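Long-range contact in hydrazine synthase beta subunit (Candidatus Kuenenia stuttgartiensis, PDB 5C2V), which forms part of the hydrazine synthase complex, which condenses nitric oxide with ammonium to hydrazine, and may modulate transport of the hydroxylamine intermediate between active sites: residues Gly14-Thr19 / Gln56-Ala61. Residues are numbered along the deposited sequence; the frame is centred on the assembly and turned at random.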
ATOM      1  N   GLY B  14     -51.558  28.804 -10.239  1.00 54.06           N
ATOM      2  CA  GLY B  14     -50.924  27.497 -10.175  1.00 51.64           C
ATOM      3  C   GLY B  14     -50.217  27.051 -11.444  1.00 64.05           C
ATOM      4  O   GLY B  14     -50.604  26.034 -12.021  1.00 66.35           O
ATOM      5  N   PRO B  15     -49.216  27.821 -11.917  1.00 51.43           N
ATOM      6  CA  PRO B  15     -48.668  27.512 -13.246  1.00 53.32           C
ATOM      7  C   PRO B  15     -48.139  26.082 -13.371  1.00 52.09           C
ATOM      8  O   PRO B  15     -47.277  25.667 -12.596  1.00 55.59           O
ATOM      9  CB  PRO B  15     -47.507  28.505 -13.378  1.00 53.96           C
ATOM     10  CG  PRO B  15     -47.756  29.562 -12.348  1.00 57.73           C
ATOM     11  CD  PRO B  15     -48.463  28.882 -11.229  1.00 42.86           C
ATOM     12  N   PHE B  16     -48.660  25.345 -14.350  1.00 52.09           N
ATOM     13  CA  PHE B  16     -48.206  23.989 -14.637  1.00 48.08           C
ATOM     14  C   PHE B  16     -47.191  23.824 -15.774  1.00 64.81           C
ATOM     15  O   PHE B  16     -46.572  22.768 -15.904  1.00 60.34           O
ATOM     16  CB  PHE B  16     -49.432  23.126 -14.941  1.00 53.71           C
ATOM     17  CG  PHE B  16     -49.244  21.676 -14.628  1.00 57.90           C
ATOM     18  CD1 PHE B  16     -49.238  21.236 -13.316  1.00 42.22           C
ATOM     19  CD2 PHE B  16     -49.091  20.747 -15.644  1.00 42.48           C
ATOM     20  CE1 PHE B  16     -49.070  19.900 -13.020  1.00 42.13           C
ATOM     21  CE2 PHE B  16     -48.925  19.408 -15.355  1.00 40.96           C
ATOM     22  CZ  PHE B  16     -48.914  18.983 -14.041  1.00 52.89           C
ATOM     23  N   HIS B  17     -47.008  24.863 -16.584  1.00 56.29           N
ATOM     24  CA  HIS B  17     -46.212  24.727 -17.803  1.00 47.59           C
ATOM     25  C   HIS B  17     -45.736  26.086 -18.297  1.00 54.10           C
ATOM     26  O   HIS B  17     -46.325  27.113 -17.960  1.00 54.27           O
ATOM     27  CB  HIS B  17     -47.030  24.012 -18.890  1.00 61.63           C
ATOM     28  CG  HIS B  17     -46.234  23.604 -20.094  1.00 70.28           C
ATOM     29  ND1 HIS B  17     -46.003  24.448 -21.159  1.00 65.95           N
ATOM     30  CD2 HIS B  17     -45.622  22.436 -20.401  1.00 59.37           C
ATOM     31  CE1 HIS B  17     -45.282  23.819 -22.070  1.00 55.36           C
ATOM     32  NE2 HIS B  17     -45.036  22.596 -21.635  1.00 64.01           N
ATOM     33  N   ILE B  18     -44.684  26.097 -19.107  1.00 52.17           N
ATOM     34  CA  ILE B  18     -44.211  27.344 -19.690  1.00 49.31           C
ATOM     35  C   ILE B  18     -43.518  27.100 -21.032  1.00 61.66           C
ATOM     36  O   ILE B  18     -42.906  26.053 -21.251  1.00 69.35           O
ATOM     37  CB  ILE B  18     -43.257  28.086 -18.716  1.00 47.73           C
ATOM     38  CG1 ILE B  18     -43.045  29.537 -19.157  1.00 52.03           C
ATOM     39  CG2 ILE B  18     -41.934  27.342 -18.567  1.00 50.87           C
ATOM     40  CD1 ILE B  18     -42.243  30.362 -18.174  1.00 53.10           C
ATOM     41  N   THR B  19     -43.638  28.067 -21.934  1.00 61.16           N
ATOM     42  CA  THR B  19     -42.955  28.018 -23.219  1.00 43.55           C
ATOM     43  C   THR B  19     -42.643  29.435 -23.674  1.00 52.87           C
ATOM     44  O   THR B  19     -42.982  30.402 -22.992  1.00 62.10           O
ATOM     45  CB  THR B  19     -43.792  27.295 -24.293  1.00 64.03           C
ATOM     46  OG1 THR B  19     -43.039  27.203 -25.509  1.00 54.83           O
ATOM     47  CG2 THR B  19     -45.088  28.049 -24.559  1.00 69.34           C
ATOM     48  N   GLN B  56     -58.499  23.475 -16.869  1.00 69.82           N
ATOM     49  CA  GLN B  56     -57.234  22.826 -16.512  1.00 74.66           C
ATOM     50  C   GLN B  56     -56.216  22.704 -17.658  1.00 71.01           C
ATOM     51  O   GLN B  56     -55.871  21.594 -18.069  1.00 52.53           O
ATOM     52  CB  GLN B  56     -57.537  21.430 -15.949  1.00 78.88           C
ATOM     53  CG  GLN B  56     -56.396  20.771 -15.210  1.00 79.41           C
ATOM     54  CD  GLN B  56     -56.817  19.495 -14.526  1.00 81.45           C
ATOM     55  OE1 GLN B  56     -57.932  19.377 -14.020  1.00 74.30           O
ATOM     56  NE2 GLN B  56     -55.925  18.527 -14.514  1.00 80.73           N
ATOM     57  N   PRO B  57     -55.764  23.842 -18.218  1.00 65.58           N
ATOM     58  CA  PRO B  57     -54.686  23.685 -19.202  1.00 60.87           C
ATOM     59  C   PRO B  57     -53.384  23.166 -18.585  1.00 67.38           C
ATOM     60  O   PRO B  57     -52.884  23.779 -17.642  1.00 59.09           O
ATOM     61  CB  PRO B  57     -54.503  25.108 -19.733  1.00 58.28           C
ATOM     62  CG  PRO B  57     -54.896  25.980 -18.583  1.00 70.91           C
ATOM     63  CD  PRO B  57     -56.014  25.255 -17.881  1.00 68.05           C
ATOM     64  N   GLU B  58     -52.838  22.062 -19.089  1.00 64.54           N
ATOM     65  CA  GLU B  58     -51.485  21.659 -18.702  1.00 71.99           C
ATOM     66  C   GLU B  58     -50.333  21.876 -19.696  1.00 81.29           C
ATOM     67  O   GLU B  58     -49.178  21.627 -19.349  1.00 66.16           O
ATOM     68  CB  GLU B  58     -51.525  20.204 -18.249  1.00 64.18           C
ATOM     69  CG  GLU B  58     -52.339  20.100 -16.976  1.00 59.41           C
ATOM     70  CD  GLU B  58     -52.519  18.698 -16.470  1.00 62.77           C
ATOM     71  OE1 GLU B  58     -52.161  17.738 -17.185  1.00 61.98           O
ATOM     72  OE2 GLU B  58     -53.011  18.567 -15.331  1.00 70.79           O
ATOM     73  N   ALA B  59     -50.619  22.344 -20.906  1.00 80.23           N
ATOM     74  CA  ALA B  59     -49.557  22.484 -21.904  1.00 72.58           C
ATOM     75  C   ALA B  59     -49.891  23.482 -23.006  1.00 79.25           C
ATOM     76  O   ALA B  59     -51.059  23.765 -23.265  1.00 78.75           O
ATOM     77  CB  ALA B  59     -49.233  21.125 -22.517  1.00 51.84           C
ATOM     78  N   SER B  60     -48.855  23.998 -23.663  1.00 68.96           N
ATOM     79  CA  SER B  60     -49.037  24.918 -24.783  1.00 61.03           C
ATOM     80  C   SER B  60     -47.871  24.876 -25.773  1.00 76.25           C
ATOM     81  O   SER B  60     -46.726  24.631 -25.391  1.00 78.45           O
ATOM     82  CB  SER B  60     -49.235  26.345 -24.268  1.00 54.62           C
ATOM     83  OG  SER B  60     -48.139  26.760 -23.473  1.00 72.50           O
ATOM     84  N   ALA B  61     -48.171  25.126 -27.044  1.00 84.28           N
ATOM     85  CA  ALA B  61     -47.147  25.195 -28.085  1.00 72.86           C
ATOM     86  C   ALA B  61     -47.390  26.385 -29.011  1.00 76.52           C
ATOM     87  O   ALA B  61     -48.532  26.696 -29.352  1.00 72.18           O
ATOM     88  CB  ALA B  61     -47.109  23.901 -28.882  1.00 57.68           C
TER
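Phe16 lays its ring over the side chain of Glu58, and this stack opens the close part of the contact, which runs on through His17 and Ala59. CD2 and CE2, at the rim of one face of the Phe16 ring, meet CB and CG of Glu58, CD2 to CG 3.6 Å, while the carboxylate slides on over the same face, its plane only 22° from the ring. Glu58 reaches there in extended form, CG anti to its carbonyl carbon (chi1 -66°). Gln56 NE2 donates to Glu58 OE2 at 3.0 Å from above the carboxylate plane, Gln32 also bonds OE2, and Trp98 NE1 donates to OE1; these partners would favour a buried carboxylate.

One residue on, the His17 ring lies across the backbone of the other strand, with Ala59 CA 4.1 Å from the ring centroid in a CH-pi contact over the face. Beyond it the backbones part: Thr19 CA and Ser60 CA are 7.0 Å apart, against 5.7 Å for Phe16 CA and Glu58 CA, and Thr19 touches Ser60 alone. Phe16, His17 and Thr19 are partly exposed, their partners buried.

No hydrogen bond joins the two segments. Strands 15-19 and 57-61 run 4° from parallel as first strands of successive four-stranded beta-propeller blades, each pairing within its own blade, with strands 26-31 and 68-73. Strand 322-327 flanks strand 15-20, touching His17 and Ile18.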